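Local coordinates for protein glucose-6-phosphate 1-dehydrogenase (Mycobacterium avium, PDB 4LGV) that probably catalyses the NADP-dependent oxidation of glucose 6-phosphate to 6-phosphogluconolactone, the entry step of the pentose phosphate pathway, at residues R178-L183 with A432-I437; K215-D220 with V350-H355; K240-V245 with R301-V306; R80-I85 with E90-A95. One frame throughout, in Å; residues are numbered along the deposited sequence.

How the interactions relate
Interaction 1 is a polar surface contact resting on one arginine-carboxylate salt bridge, whereas interaction 3 is buried and turns on a tyrosine hydroxyl. Interaction 4 is partly buried and combines aromatic packing with a salt bridge at its outer end. Interaction 2, also partly buried, mixes a Met-aromatic contact with a histidine-carbonyl bond beside a subunit boundary. Interaction 4 stays within the coenzyme domain and joins neighbours in sequence; interactions 2 and 3 stay within the C-terminal domain, with 3 nested inside the chain loop closed by 2. Interaction 1 alone bridges the two domains. None touches another: the centres of interactions 2 and 4 stand about 48 Å apart, on opposite sides of the chain's centre.

Interaction 1 (R178-L183 with A432-I437); sequences RLRAVL and AREDAI
Arg180 and Glu434 meet with their chains crossing at about a right angle, yet their flat ends are nearly coplanar, the guanidinium and carboxylate planes lying 11° apart. NH1 of Arg180 donates to OE2 of Glu434 over 3.2 Å, an almost straight bond with an angle of 172° at the hydrogen. It enters the syn lone pair of OE2, and the oxygen lies close to the guanidinium plane; the salt bridge runs through a single nitrogen and a single oxygen. The arginine reaches this place by folding back: a bend at chi2 (-73°) places CD 3.3 Å from OE2 of Glu434, and a further bend at chi3 sets NE and the guanidinium. NE of Arg180 is held separately by the carbonyl O of Leu183 at 3.0 Å, again in the guanidinium plane, and these two bonds together fix the rotation of the group. OE2 of Glu434 also accepts from Asn176 on helix 169-180, so the same oxygen is gripped by two side chains of the coenzyme domain. Just before, the N-cap residue Arg433 holds Asp435 side-on, NE to OD1 at 3.0 Å and NH2 to OD2 at 2.8 Å, and its guanidinium also pairs with Asp274 and Asp278. Helix 169-180 of the Rossmann-type coenzyme domain, whose parallel sheet has strand order 3-2-1-4-5-6, is thereby tied to the start of helix 434-449 in the C-terminal domain.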
loop_
_atom_site.group_PDB
_atom_site.type_symbol
_atom_site.label_atom_id
_atom_site.label_comp_id
_atom_site.label_asym_id
_atom_site.label_seq_id
_atom_site.Cartn_x
_atom_site.Cartn_y
_atom_site.Cartn_z
ATOM N N ARG A 178 18.167 -35.166 -25.932
ATOM C CA ARG A 178 19.405 -35.781 -26.394
ATOM C C ARG A 178 20.653 -35.222 -25.679
ATOM O O ARG A 178 21.534 -35.980 -25.293
ATOM C CB ARG A 178 19.510 -35.638 -27.892
ATOM C CG ARG A 178 18.443 -36.448 -28.626
ATOM C CD ARG A 178 18.686 -36.429 -30.123
ATOM N NE ARG A 178 19.869 -37.209 -30.474
ATOM C CZ ARG A 178 20.340 -37.353 -31.713
ATOM N NH1 ARG A 178 19.747 -36.762 -32.755
ATOM N NH2 ARG A 178 21.432 -38.076 -31.914
ATOM N N LEU A 179 20.679 -33.923 -25.429
ATOM C CA LEU A 179 21.779 -33.314 -24.670
ATOM C C LEU A 179 21.789 -33.751 -23.192
ATOM O O LEU A 179 22.845 -34.064 -22.637
ATOM C CB LEU A 179 21.723 -31.776 -24.762
ATOM C CG LEU A 179 21.742 -31.166 -26.169
ATOM C CD1 LEU A 179 21.756 -29.657 -26.112
ATOM C CD2 LEU A 179 22.928 -31.665 -26.954
ATOM N N ARG A 180 20.618 -33.758 -22.573
ATOM C CA ARG A 180 20.521 -34.062 -21.140
ATOM C C ARG A 180 20.777 -35.555 -20.840
ATOM O O ARG A 180 21.083 -35.923 -19.720
ATOM C CB ARG A 180 19.170 -33.617 -20.592
ATOM C CG ARG A 180 18.995 -32.111 -20.550
ATOM C CD ARG A 180 19.821 -31.430 -19.434
ATOM N NE ARG A 180 20.103 -32.315 -18.269
ATOM C CZ ARG A 180 19.305 -32.551 -17.228
ATOM N NH1 ARG A 180 18.132 -31.965 -17.102
ATOM N NH2 ARG A 180 19.701 -33.397 -16.299
ATOM N N ALA A 181 20.701 -36.399 -21.855
ATOM C CA ALA A 181 21.092 -37.777 -21.669
ATOM C C ALA A 181 22.575 -37.880 -21.275
ATOM O O ALA A 181 22.948 -38.826 -20.622
ATOM C CB ALA A 181 20.843 -38.585 -22.954
ATOM N N VAL A 182 23.417 -36.941 -21.724
ATOM C CA VAL A 182 24.849 -36.999 -21.402
ATOM C C VAL A 182 25.402 -35.775 -20.641
ATOM O O VAL A 182 26.537 -35.807 -20.175
ATOM C CB VAL A 182 25.698 -37.259 -22.655
ATOM C CG1 VAL A 182 25.463 -38.679 -23.213
ATOM C CG2 VAL A 182 25.421 -36.240 -23.744
ATOM N N LEU A 183 24.621 -34.700 -20.549
ATOM C CA LEU A 183 25.036 -33.485 -19.853
ATOM C C LEU A 183 24.035 -33.120 -18.758
ATOM O O LEU A 183 22.842 -33.238 -18.953
ATOM C CB LEU A 183 25.122 -32.320 -20.831
ATOM C CG LEU A 183 26.174 -32.432 -21.947
ATOM C CD1 LEU A 183 25.921 -31.412 -23.074
ATOM C CD2 LEU A 183 27.557 -32.249 -21.378
ATOM N N ALA A 432 19.801 -18.814 -20.955
ATOM C CA ALA A 432 18.516 -19.286 -20.537
ATOM C C ALA A 432 18.579 -20.751 -20.112
ATOM O O ALA A 432 19.275 -21.585 -20.704
ATOM C CB ALA A 432 17.512 -19.085 -21.683
ATOM N N ARG A 433 17.834 -21.054 -19.077
ATOM C CA ARG A 433 17.787 -22.384 -18.515
ATOM C C ARG A 433 16.609 -23.131 -19.129
ATOM O O ARG A 433 15.645 -22.526 -19.616
ATOM C CB ARG A 433 17.649 -22.298 -17.002
ATOM C CG ARG A 433 17.967 -23.579 -16.252
ATOM C CD ARG A 433 17.958 -23.397 -14.739
ATOM N NE ARG A 433 16.613 -23.086 -14.222
ATOM C CZ ARG A 433 16.335 -22.724 -12.955
ATOM N NH1 ARG A 433 17.302 -22.640 -12.030
ATOM N NH2 ARG A 433 15.091 -22.456 -12.597
ATOM N N GLU A 434 16.712 -24.448 -19.119
ATOM C CA GLU A 434 15.781 -25.340 -19.797
ATOM C C GLU A 434 14.303 -25.084 -19.475
ATOM O O GLU A 434 13.443 -25.055 -20.367
ATOM C CB GLU A 434 16.251 -26.760 -19.468
ATOM C CG GLU A 434 15.299 -27.934 -19.518
ATOM C CD GLU A 434 15.883 -29.189 -18.749
ATOM O OE1 GLU A 434 15.281 -29.642 -17.755
ATOM O OE2 GLU A 434 16.957 -29.739 -19.106
ATOM N N ASP A 435 13.999 -24.916 -18.203
ATOM C CA ASP A 435 12.604 -24.720 -17.789
ATOM C C ASP A 435 12.040 -23.420 -18.431
ATOM O O ASP A 435 10.932 -23.409 -18.911
ATOM C CB ASP A 435 12.473 -24.726 -16.264
ATOM C CG ASP A 435 13.403 -23.689 -15.554
ATOM O OD1 ASP A 435 14.319 -23.062 -16.150
ATOM O OD2 ASP A 435 13.238 -23.533 -14.356
ATOM N N ALA A 436 12.837 -22.369 -18.494
ATOM C CA ALA A 436 12.391 -21.129 -19.136
ATOM C C ALA A 436 12.209 -21.302 -20.646
ATOM O O ALA A 436 11.259 -20.810 -21.248
ATOM C CB ALA A 436 13.386 -20.025 -18.860
ATOM N N ILE A 437 13.122 -22.028 -21.253
ATOM C CA ILE A 437 13.011 -22.298 -22.660
ATOM C C ILE A 437 11.647 -22.956 -22.956
ATOM O O ILE A 437 10.924 -22.527 -23.852
ATOM C CB ILE A 437 14.217 -23.147 -23.132
ATOM C CG1 ILE A 437 15.554 -22.395 -22.889
ATOM C CG2 ILE A 437 13.929 -23.787 -24.493
ATOM C CD1 ILE A 437 16.214 -21.799 -24.090
#

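Interaction 2 (K215-D220 with V350-H355)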
loop_
_atom_site.group_PDB
_atom_site.type_symbol
_atom_site.label_atom_id
_atom_site.label_comp_id
_atom_site.label_asym_id
_atom_site.label_seq_id
_atom_site.Cartn_x
_atom_site.Cartn_y
_atom_site.Cartn_z
ATOM N N LYS A 215 8.672 0.757 -4.785
ATOM C CA LYS A 215 7.320 1.082 -4.365
ATOM C C LYS A 215 6.318 1.185 -5.494
ATOM O O LYS A 215 5.143 0.953 -5.259
ATOM C CB LYS A 215 7.302 2.417 -3.631
ATOM C CG LYS A 215 7.768 2.314 -2.198
ATOM C CD LYS A 215 6.798 1.375 -1.455
ATOM C CE LYS A 215 6.707 1.596 0.040
ATOM N NZ LYS A 215 8.086 1.418 0.515
ATOM N N LEU A 216 6.757 1.529 -6.699
ATOM C CA LEU A 216 5.876 1.707 -7.838
ATOM C C LEU A 216 5.741 0.445 -8.687
ATOM O O LEU A 216 4.930 0.400 -9.599
ATOM C CB LEU A 216 6.402 2.842 -8.725
ATOM C CG LEU A 216 6.710 4.185 -8.071
ATOM C CD1 LEU A 216 7.342 5.184 -9.012
ATOM C CD2 LEU A 216 5.433 4.769 -7.483
ATOM N N TRP A 217 6.480 -0.608 -8.368
ATOM C CA TRP A 217 6.690 -1.678 -9.347
ATOM C C TRP A 217 5.709 -2.846 -9.229
ATOM O O TRP A 217 6.089 -4.009 -9.107
ATOM C CB TRP A 217 8.140 -2.176 -9.198
ATOM C CG TRP A 217 8.785 -2.513 -10.465
ATOM C CD1 TRP A 217 8.733 -3.715 -11.108
ATOM C CD2 TRP A 217 9.646 -1.683 -11.226
ATOM N NE1 TRP A 217 9.478 -3.645 -12.273
ATOM C CE2 TRP A 217 10.049 -2.414 -12.360
ATOM C CE3 TRP A 217 10.119 -0.385 -11.074
ATOM C CZ2 TRP A 217 10.946 -1.900 -13.292
ATOM C CZ3 TRP A 217 10.981 0.139 -12.022
ATOM C CH2 TRP A 217 11.392 -0.613 -13.107
ATOM N N ASP A 218 4.435 -2.516 -9.246
ATOM C CA ASP A 218 3.337 -3.489 -9.194
ATOM C C ASP A 218 2.018 -2.890 -9.760
ATOM O O ASP A 218 1.974 -1.718 -10.151
ATOM C CB ASP A 218 3.162 -4.032 -7.811
ATOM C CG ASP A 218 2.758 -2.973 -6.811
ATOM O OD1 ASP A 218 2.033 -2.028 -7.175
ATOM O OD2 ASP A 218 3.141 -3.087 -5.639
ATOM N N ARG A 219 0.985 -3.723 -9.880
ATOM C CA ARG A 219 -0.278 -3.338 -10.506
ATOM C C ARG A 219 -1.018 -2.223 -9.796
ATOM O O ARG A 219 -1.985 -1.688 -10.342
ATOM C CB ARG A 219 -1.210 -4.554 -10.546
ATOM C CG ARG A 219 -1.604 -5.052 -9.169
ATOM C CD ARG A 219 -2.127 -6.469 -9.211
ATOM N NE ARG A 219 -3.401 -6.541 -9.925
ATOM C CZ ARG A 219 -4.595 -6.257 -9.392
ATOM N NH1 ARG A 219 -4.722 -5.808 -8.162
ATOM N NH2 ARG A 219 -5.664 -6.424 -10.127
ATOM N N ASP A 220 -0.608 -1.878 -8.577
ATOM C CA ASP A 220 -1.296 -0.819 -7.855
ATOM C C ASP A 220 -0.847 0.519 -8.421
ATOM O O ASP A 220 -1.584 1.523 -8.298
ATOM C CB ASP A 220 -1.034 -0.869 -6.341
ATOM C CG ASP A 220 -1.665 -2.086 -5.659
ATOM O OD1 ASP A 220 -2.588 -2.704 -6.213
ATOM O OD2 ASP A 220 -1.266 -2.407 -4.519
ATOM N N VAL A 350 11.387 -0.723 -22.651
ATOM C CA VAL A 350 10.301 -1.222 -21.833
ATOM C C VAL A 350 9.664 0.031 -21.227
ATOM O O VAL A 350 10.307 0.761 -20.484
ATOM C CB VAL A 350 10.784 -2.144 -20.724
ATOM C CG1 VAL A 350 9.600 -2.656 -19.871
ATOM C CG2 VAL A 350 11.518 -3.336 -21.296
ATOM N N ARG A 351 8.406 0.288 -21.571
ATOM C CA ARG A 351 7.755 1.525 -21.152
ATOM C C ARG A 351 6.614 1.154 -20.241
ATOM O O ARG A 351 5.703 0.463 -20.632
ATOM C CB ARG A 351 7.219 2.303 -22.369
ATOM C CG ARG A 351 6.513 3.614 -22.028
ATOM C CD ARG A 351 6.214 4.385 -23.281
ATOM N NE ARG A 351 7.440 4.855 -23.902
ATOM C CZ ARG A 351 7.951 6.058 -23.765
ATOM N NH1 ARG A 351 7.337 6.945 -23.023
ATOM N NH2 ARG A 351 9.097 6.352 -24.370
ATOM N N MET A 352 6.671 1.618 -19.001
ATOM C CA MET A 352 5.649 1.275 -18.025
ATOM C C MET A 352 4.794 2.505 -17.723
ATOM O O MET A 352 5.327 3.530 -17.297
ATOM C CB MET A 352 6.321 0.751 -16.786
ATOM C CG MET A 352 7.219 -0.434 -17.068
ATOM S SD MET A 352 8.152 -0.818 -15.593
ATOM C CE MET A 352 6.981 -2.006 -15.021
ATOM N N PHE A 353 3.486 2.410 -17.997
ATOM C CA PHE A 353 2.551 3.491 -17.772
ATOM C C PHE A 353 1.987 3.390 -16.390
ATOM O O PHE A 353 1.494 2.294 -15.997
ATOM C CB PHE A 353 1.370 3.388 -18.743
ATOM C CG PHE A 353 1.736 3.627 -20.180
ATOM C CD1 PHE A 353 2.175 2.595 -20.967
ATOM C CD2 PHE A 353 1.676 4.881 -20.721
ATOM C CE1 PHE A 353 2.482 2.787 -22.310
ATOM C CE2 PHE A 353 2.002 5.108 -22.051
ATOM C CZ PHE A 353 2.408 4.054 -22.855
ATOM N N LEU A 354 2.018 4.478 -15.624
ATOM C CA LEU A 354 1.338 4.464 -14.306
ATOM C C LEU A 354 -0.112 4.810 -14.440
ATOM O O LEU A 354 -0.466 5.454 -15.391
ATOM C CB LEU A 354 1.951 5.439 -13.348
ATOM C CG LEU A 354 3.225 4.935 -12.664
ATOM C CD1 LEU A 354 4.424 4.984 -13.594
ATOM C CD2 LEU A 354 3.511 5.776 -11.447
ATOM N N HIS A 355 -0.966 4.376 -13.508
ATOM C CA HIS A 355 -2.306 4.939 -13.425
ATOM C C HIS A 355 -2.190 6.423 -13.140
ATOM O O HIS A 355 -1.216 6.903 -12.470
ATOM C CB HIS A 355 -3.140 4.333 -12.254
ATOM C CG HIS A 355 -3.295 2.858 -12.324
ATOM N ND1 HIS A 355 -4.191 2.258 -13.182
ATOM C CD2 HIS A 355 -2.666 1.853 -11.670
ATOM C CE1 HIS A 355 -4.115 0.946 -13.061
ATOM N NE2 HIS A 355 -3.190 0.674 -12.156
#
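A Met-aromatic contact joins strand 347-354 of the large mixed sheet in the C-terminal domain to the loop that leads into strand 222-230, its neighbour in that sheet. SD of Met352 lies over one face of the Trp217 indole, 4.2 Å from the centroid of the six-membered ring and 26° off its normal; it sits off-centre, nearest CZ2 of Trp217, at 3.8 Å. A bend at chi3 (93°) sets CE of Met352 over the same face, toward the pyrrole ring, 4.1 Å from NE1 of Trp217. That nitrogen donates to the carbonyl of Val263 on helix 246-264, which helps to hold the indole in position. At the strand's end NE2 of His355 donates to the carbonyl O of Arg219 over 3.2 Å; the acceptor lies near the imidazole plane, while the donor is tilted 30° from the carbonyl plane. An Asx turn, Asp218 OD1 to Asp220 N at 3.0 Å, shapes the loop here. Leu354 packs on Ala212 of the second subunit and Arg219 on Pro358 of the third. The buried sulfur-indole contact is thus apolar and dispersive, whereas the His355 bond ties down the loop at the partly exposed end.

Interaction 3 (K240-V245 with R301-V306)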
loop_
_atom_site.group_PDB
_atom_site.type_symbol
_atom_site.label_atom_id
_atom_site.label_comp_id
_atom_site.label_asym_id
_atom_site.label_seq_id
_atom_site.Cartn_x
_atom_site.Cartn_y
_atom_site.Cartn_z
ATOM N N LYS A 240 18.097 -16.768 -46.342
ATOM C CA LYS A 240 17.539 -18.095 -46.341
ATOM C C LYS A 240 17.299 -18.573 -44.914
ATOM O O LYS A 240 16.300 -19.256 -44.635
ATOM C CB LYS A 240 18.497 -19.033 -47.093
ATOM C CG LYS A 240 18.176 -20.518 -46.988
ATOM C CD LYS A 240 19.332 -21.416 -47.533
ATOM C CE LYS A 240 20.308 -21.807 -46.408
ATOM N NZ LYS A 240 21.358 -22.800 -46.813
ATOM N N PHE A 241 18.234 -18.243 -44.026
ATOM C CA PHE A 241 18.138 -18.605 -42.594
ATOM C C PHE A 241 17.017 -17.849 -41.898
ATOM O O PHE A 241 16.142 -18.470 -41.289
ATOM C CB PHE A 241 19.485 -18.416 -41.881
ATOM C CG PHE A 241 20.561 -19.344 -42.403
ATOM C CD1 PHE A 241 20.628 -20.668 -41.971
ATOM C CD2 PHE A 241 21.477 -18.915 -43.390
ATOM C CE1 PHE A 241 21.602 -21.536 -42.480
ATOM C CE2 PHE A 241 22.459 -19.774 -43.893
ATOM C CZ PHE A 241 22.518 -21.087 -43.438
ATOM N N TYR A 242 16.974 -16.536 -42.083
ATOM C CA TYR A 242 15.896 -15.739 -41.495
ATOM C C TYR A 242 14.502 -16.184 -41.968
ATOM O O TYR A 242 13.561 -16.288 -41.157
ATOM C CB TYR A 242 16.078 -14.253 -41.756
ATOM C CG TYR A 242 15.157 -13.430 -40.906
ATOM C CD1 TYR A 242 13.886 -13.108 -41.349
ATOM C CD2 TYR A 242 15.526 -13.029 -39.622
ATOM C CE1 TYR A 242 13.003 -12.383 -40.552
ATOM C CE2 TYR A 242 14.649 -12.308 -38.806
ATOM C CZ TYR A 242 13.394 -11.981 -39.269
ATOM O OH TYR A 242 12.524 -11.238 -38.522
ATOM N N ASP A 243 14.377 -16.513 -43.254
ATOM C CA ASP A 243 13.064 -16.874 -43.830
ATOM C C ASP A 243 12.448 -18.126 -43.212
ATOM O O ASP A 243 11.233 -18.333 -43.315
ATOM C CB ASP A 243 13.159 -17.072 -45.337
ATOM C CG ASP A 243 11.814 -16.934 -46.042
ATOM O OD1 ASP A 243 10.985 -16.084 -45.606
ATOM O OD2 ASP A 243 11.615 -17.623 -47.071
ATOM N N ALA A 244 13.290 -18.972 -42.620
ATOM C CA ALA A 244 12.826 -20.171 -41.904
ATOM C C ALA A 244 12.577 -19.904 -40.391
ATOM O O ALA A 244 12.118 -20.784 -39.686
ATOM C CB ALA A 244 13.868 -21.278 -42.055
ATOM N N VAL A 245 12.931 -18.713 -39.912
ATOM C CA VAL A 245 12.883 -18.394 -38.485
ATOM C C VAL A 245 11.760 -17.398 -38.196
ATOM O O VAL A 245 10.750 -17.765 -37.571
ATOM C CB VAL A 245 14.242 -17.842 -38.058
ATOM C CG1 VAL A 245 14.191 -17.348 -36.633
ATOM C CG2 VAL A 245 15.328 -18.919 -38.213
ATOM N N ARG A 301 8.161 -4.313 -47.184
ATOM C CA ARG A 301 8.153 -4.289 -48.650
ATOM C C ARG A 301 9.597 -4.324 -49.130
ATOM O O ARG A 301 10.429 -3.490 -48.725
ATOM C CB ARG A 301 7.430 -3.052 -49.188
ATOM N N GLY A 302 9.896 -5.324 -49.961
ATOM C CA GLY A 302 11.278 -5.585 -50.393
ATOM C C GLY A 302 11.882 -6.842 -49.796
ATOM O O GLY A 302 12.913 -7.309 -50.253
ATOM N N TYR A 303 11.256 -7.373 -48.746
ATOM C CA TYR A 303 11.771 -8.555 -48.051
ATOM C C TYR A 303 11.857 -9.749 -48.983
ATOM O O TYR A 303 12.838 -10.477 -48.954
ATOM C CB TYR A 303 10.899 -8.898 -46.836
ATOM C CG TYR A 303 11.248 -10.219 -46.196
ATOM C CD1 TYR A 303 12.451 -10.401 -45.528
ATOM C CD2 TYR A 303 10.367 -11.287 -46.265
ATOM C CE1 TYR A 303 12.777 -11.619 -44.951
ATOM C CE2 TYR A 303 10.681 -12.505 -45.694
ATOM C CZ TYR A 303 11.889 -12.664 -45.041
ATOM O OH TYR A 303 12.176 -13.878 -44.478
ATOM N N THR A 304 10.830 -9.927 -49.812
ATOM C CA THR A 304 10.788 -11.017 -50.755
ATOM C C THR A 304 11.862 -10.925 -51.869
ATOM O O THR A 304 12.134 -11.933 -52.509
ATOM C CB THR A 304 9.420 -11.125 -51.441
ATOM O OG1 THR A 304 9.060 -9.838 -51.958
ATOM C CG2 THR A 304 8.368 -11.597 -50.460
ATOM N N GLU A 305 12.481 -9.763 -52.067
ATOM C CA GLU A 305 13.577 -9.631 -53.038
ATOM C C GLU A 305 14.971 -9.844 -52.391
ATOM O O GLU A 305 15.991 -9.761 -53.061
ATOM C CB GLU A 305 13.490 -8.284 -53.804
ATOM N N VAL A 306 15.024 -10.143 -51.096
ATOM C CA VAL A 306 16.291 -10.470 -50.430
ATOM C C VAL A 306 16.766 -11.874 -50.872
ATOM O O VAL A 306 16.022 -12.857 -50.786
ATOM C CB VAL A 306 16.147 -10.405 -48.893
ATOM C CG1 VAL A 306 17.387 -10.943 -48.175
ATOM C CG2 VAL A 306 15.853 -8.981 -48.446
#
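Tyr303, which carries this side of the contact, reaches Asp243 and Tyr242 with its hydroxyl end. It follows Gly302, whose backbone turns the chain after strand 295-300 into a short 3-10 segment, residues 303-305. With CG anti to the backbone N (chi1 171°), the ring of Tyr303 extends to helix 239-243, where OH donates to OD1 of Asp243 over 2.7 Å. The approach is on the anti side of the carboxylate and 32° out of its plane; ring and carboxylate planes stand 63° apart. OD1 of Asp243 also accepts from Ser313, so a helix and two parts of the long loop between strands 295-300 and 318-323 of the C-terminal domain converge on one carboxylate. The same OH lies at the edge of the Tyr242 ring, 3.6 Å from CD1, while CE1 of Tyr303 is 4.1 Å from that CD1. Farther on, the bond from Val306 N to Tyr303 O holds the 3-10 segment.

Interaction 4 (R80-I85 with E90-A95); sequences RAREAI and ETFDDA
The chain leaves helix 74-87, turns and passes across its end before helix 94-103 begins, with Ile85 and Glu90 making the nearest backbone approach, 6.4 Å between their CA atoms. Phe92 is laid against the helix and meets two residues one turn apart. CG of Arg82 is 3.7 Å from CZ of Phe92, and CG2 of Ile85 comes to the ring's edge, 4.1 Å from CD1 of Phe92. CB of Glu90 lies 3.8 Å from O of Ile85 and near its CG2, while the carboxylate leads away to Arg49, Arg53 and Arg56. Arg82 leaves the helix extended and then bends at chi3 (-58°), which carries its guanidinium past CZ of Phe92, the two planes 47° apart. NH1 of Arg82 donates to OD1 of Asp94 over 3.0 Å, a salt bridge with a bent angle of 146°. This oxygen is met from above its carboxylate plane and lies somewhat out of the guanidinium plane. A water placed close to both NH2 of Arg82 and OD1 of Asp94 probably bridges them. Asp94 opens helix 94-103, next to the N-cap residue Asp93. Lys86 adds a cation-pi contact to Phe92, and Phe97 of helix 94-103 packs on Arg82 and Ile85. Ile85 and Glu90 also touch Tyr52 of helix 41-56, so the turn joins three helices of the coenzyme domain ahead of strand 104-108, an edge strand of its parallel sheet.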
loop_
_atom_site.group_PDB
_atom_site.type_symbol
_atom_site.label_atom_id
_atom_site.label_comp_id
_atom_site.label_asym_id
_atom_site.label_seq_id
_atom_site.Cartn_x
_atom_site.Cartn_y
_atom_site.Cartn_z
ATOM N N ARG A 80 42.798 -17.158 -42.743
ATOM C CA ARG A 80 41.362 -16.945 -42.650
ATOM C C ARG A 80 40.999 -16.052 -41.462
ATOM O O ARG A 80 40.152 -15.153 -41.590
ATOM C CB ARG A 80 40.626 -18.265 -42.499
ATOM C CG ARG A 80 40.339 -18.930 -43.826
ATOM C CD ARG A 80 39.629 -20.217 -43.506
ATOM N NE ARG A 80 39.250 -21.006 -44.655
ATOM C CZ ARG A 80 38.021 -21.084 -45.173
ATOM N NH1 ARG A 80 36.993 -20.401 -44.675
ATOM N NH2 ARG A 80 37.824 -21.861 -46.210
ATOM N N ALA A 81 41.632 -16.328 -40.332
ATOM C CA ALA A 81 41.385 -15.543 -39.131
ATOM C C ALA A 81 41.805 -14.087 -39.265
ATOM O O ALA A 81 41.086 -13.167 -38.880
ATOM C CB ALA A 81 42.114 -16.179 -37.977
ATOM N N ARG A 82 42.947 -13.891 -39.905
ATOM C CA ARG A 82 43.493 -12.581 -40.146
ATOM C C ARG A 82 42.558 -11.752 -41.034
ATOM O O ARG A 82 42.150 -10.633 -40.674
ATOM C CB ARG A 82 44.867 -12.725 -40.773
ATOM C CG ARG A 82 45.628 -11.432 -40.888
ATOM C CD ARG A 82 46.953 -11.587 -41.677
ATOM N NE ARG A 82 47.844 -12.583 -41.075
ATOM C CZ ARG A 82 48.862 -12.301 -40.257
ATOM N NH1 ARG A 82 49.181 -11.033 -39.924
ATOM N NH2 ARG A 82 49.613 -13.290 -39.786
ATOM N N GLU A 83 42.182 -12.311 -42.167
ATOM C CA GLU A 83 41.260 -11.623 -43.051
ATOM C C GLU A 83 39.917 -11.330 -42.386
ATOM O O GLU A 83 39.366 -10.254 -42.572
ATOM C CB GLU A 83 41.006 -12.421 -44.322
ATOM C CG GLU A 83 42.248 -12.520 -45.197
ATOM C CD GLU A 83 42.642 -11.142 -45.731
ATOM O OE1 GLU A 83 41.764 -10.488 -46.318
ATOM O OE2 GLU A 83 43.787 -10.680 -45.471
ATOM N N ALA A 84 39.410 -12.281 -41.629
ATOM C CA ALA A 84 38.118 -12.112 -41.032
ATOM C C ALA A 84 38.148 -10.935 -40.070
ATOM O O ALA A 84 37.222 -10.134 -40.022
ATOM C CB ALA A 84 37.703 -13.377 -40.312
ATOM N N ILE A 85 39.225 -10.838 -39.311
ATOM C CA ILE A 85 39.357 -9.761 -38.339
ATOM C C ILE A 85 39.452 -8.403 -39.025
ATOM O O ILE A 85 38.760 -7.461 -38.651
ATOM C CB ILE A 85 40.566 -9.973 -37.414
ATOM C CG1 ILE A 85 40.381 -11.255 -36.629
ATOM C CG2 ILE A 85 40.697 -8.799 -36.474
ATOM C CD1 ILE A 85 41.598 -11.793 -35.948
ATOM N N GLU A 90 37.830 -3.809 -37.356
ATOM C CA GLU A 90 38.636 -3.806 -36.130
ATOM C C GLU A 90 40.075 -3.309 -36.388
ATOM O O GLU A 90 40.712 -3.692 -37.389
ATOM C CB GLU A 90 38.669 -5.251 -35.568
ATOM C CG GLU A 90 39.319 -5.406 -34.205
ATOM C CD GLU A 90 38.527 -4.698 -33.135
ATOM O OE1 GLU A 90 37.303 -4.907 -33.040
ATOM O OE2 GLU A 90 39.147 -3.924 -32.412
ATOM N N THR A 91 40.573 -2.436 -35.515
ATOM C CA THR A 91 41.973 -2.007 -35.562
ATOM C C THR A 91 42.874 -3.247 -35.389
ATOM O O THR A 91 42.763 -3.971 -34.403
ATOM C CB THR A 91 42.281 -1.003 -34.446
ATOM O OG1 THR A 91 41.518 0.203 -34.646
ATOM C CG2 THR A 91 43.780 -0.623 -34.441
ATOM N N PHE A 92 43.752 -3.476 -36.353
ATOM C CA PHE A 92 44.582 -4.692 -36.410
ATOM C C PHE A 92 46.004 -4.414 -35.914
ATOM O O PHE A 92 46.705 -3.524 -36.430
ATOM C CB PHE A 92 44.644 -5.253 -37.839
ATOM C CG PHE A 92 45.248 -6.630 -37.909
ATOM C CD1 PHE A 92 44.463 -7.740 -37.727
ATOM C CD2 PHE A 92 46.595 -6.806 -38.120
ATOM C CE1 PHE A 92 44.999 -8.999 -37.777
ATOM C CE2 PHE A 92 47.163 -8.069 -38.183
ATOM C CZ PHE A 92 46.364 -9.168 -38.002
ATOM N N ASP A 93 46.395 -5.139 -34.881
ATOM C CA ASP A 93 47.745 -5.069 -34.298
ATOM C C ASP A 93 48.345 -6.469 -34.421
ATOM O O ASP A 93 47.819 -7.433 -33.888
ATOM C CB ASP A 93 47.617 -4.602 -32.851
ATOM C CG ASP A 93 48.904 -4.636 -32.077
ATOM O OD1 ASP A 93 49.863 -5.348 -32.455
ATOM O OD2 ASP A 93 48.997 -3.862 -31.079
ATOM N N ASP A 94 49.418 -6.554 -35.182
ATOM C CA ASP A 94 50.045 -7.788 -35.551
ATOM C C ASP A 94 50.638 -8.534 -34.365
ATOM O O ASP A 94 50.637 -9.773 -34.371
ATOM C CB ASP A 94 51.067 -7.541 -36.653
ATOM C CG ASP A 94 51.434 -8.831 -37.461
ATOM O OD1 ASP A 94 50.616 -9.786 -37.633
ATOM O OD2 ASP A 94 52.579 -8.875 -37.947
ATOM N N ALA A 95 51.150 -7.825 -33.362
ATOM C CA ALA A 95 51.630 -8.467 -32.135
ATOM C C ALA A 95 50.504 -9.160 -31.386
ATOM O O ALA A 95 50.700 -10.257 -30.852
ATOM C CB ALA A 95 52.324 -7.460 -31.198
HETATM O O HOH W 1 51.163 -12.150 -38.098
#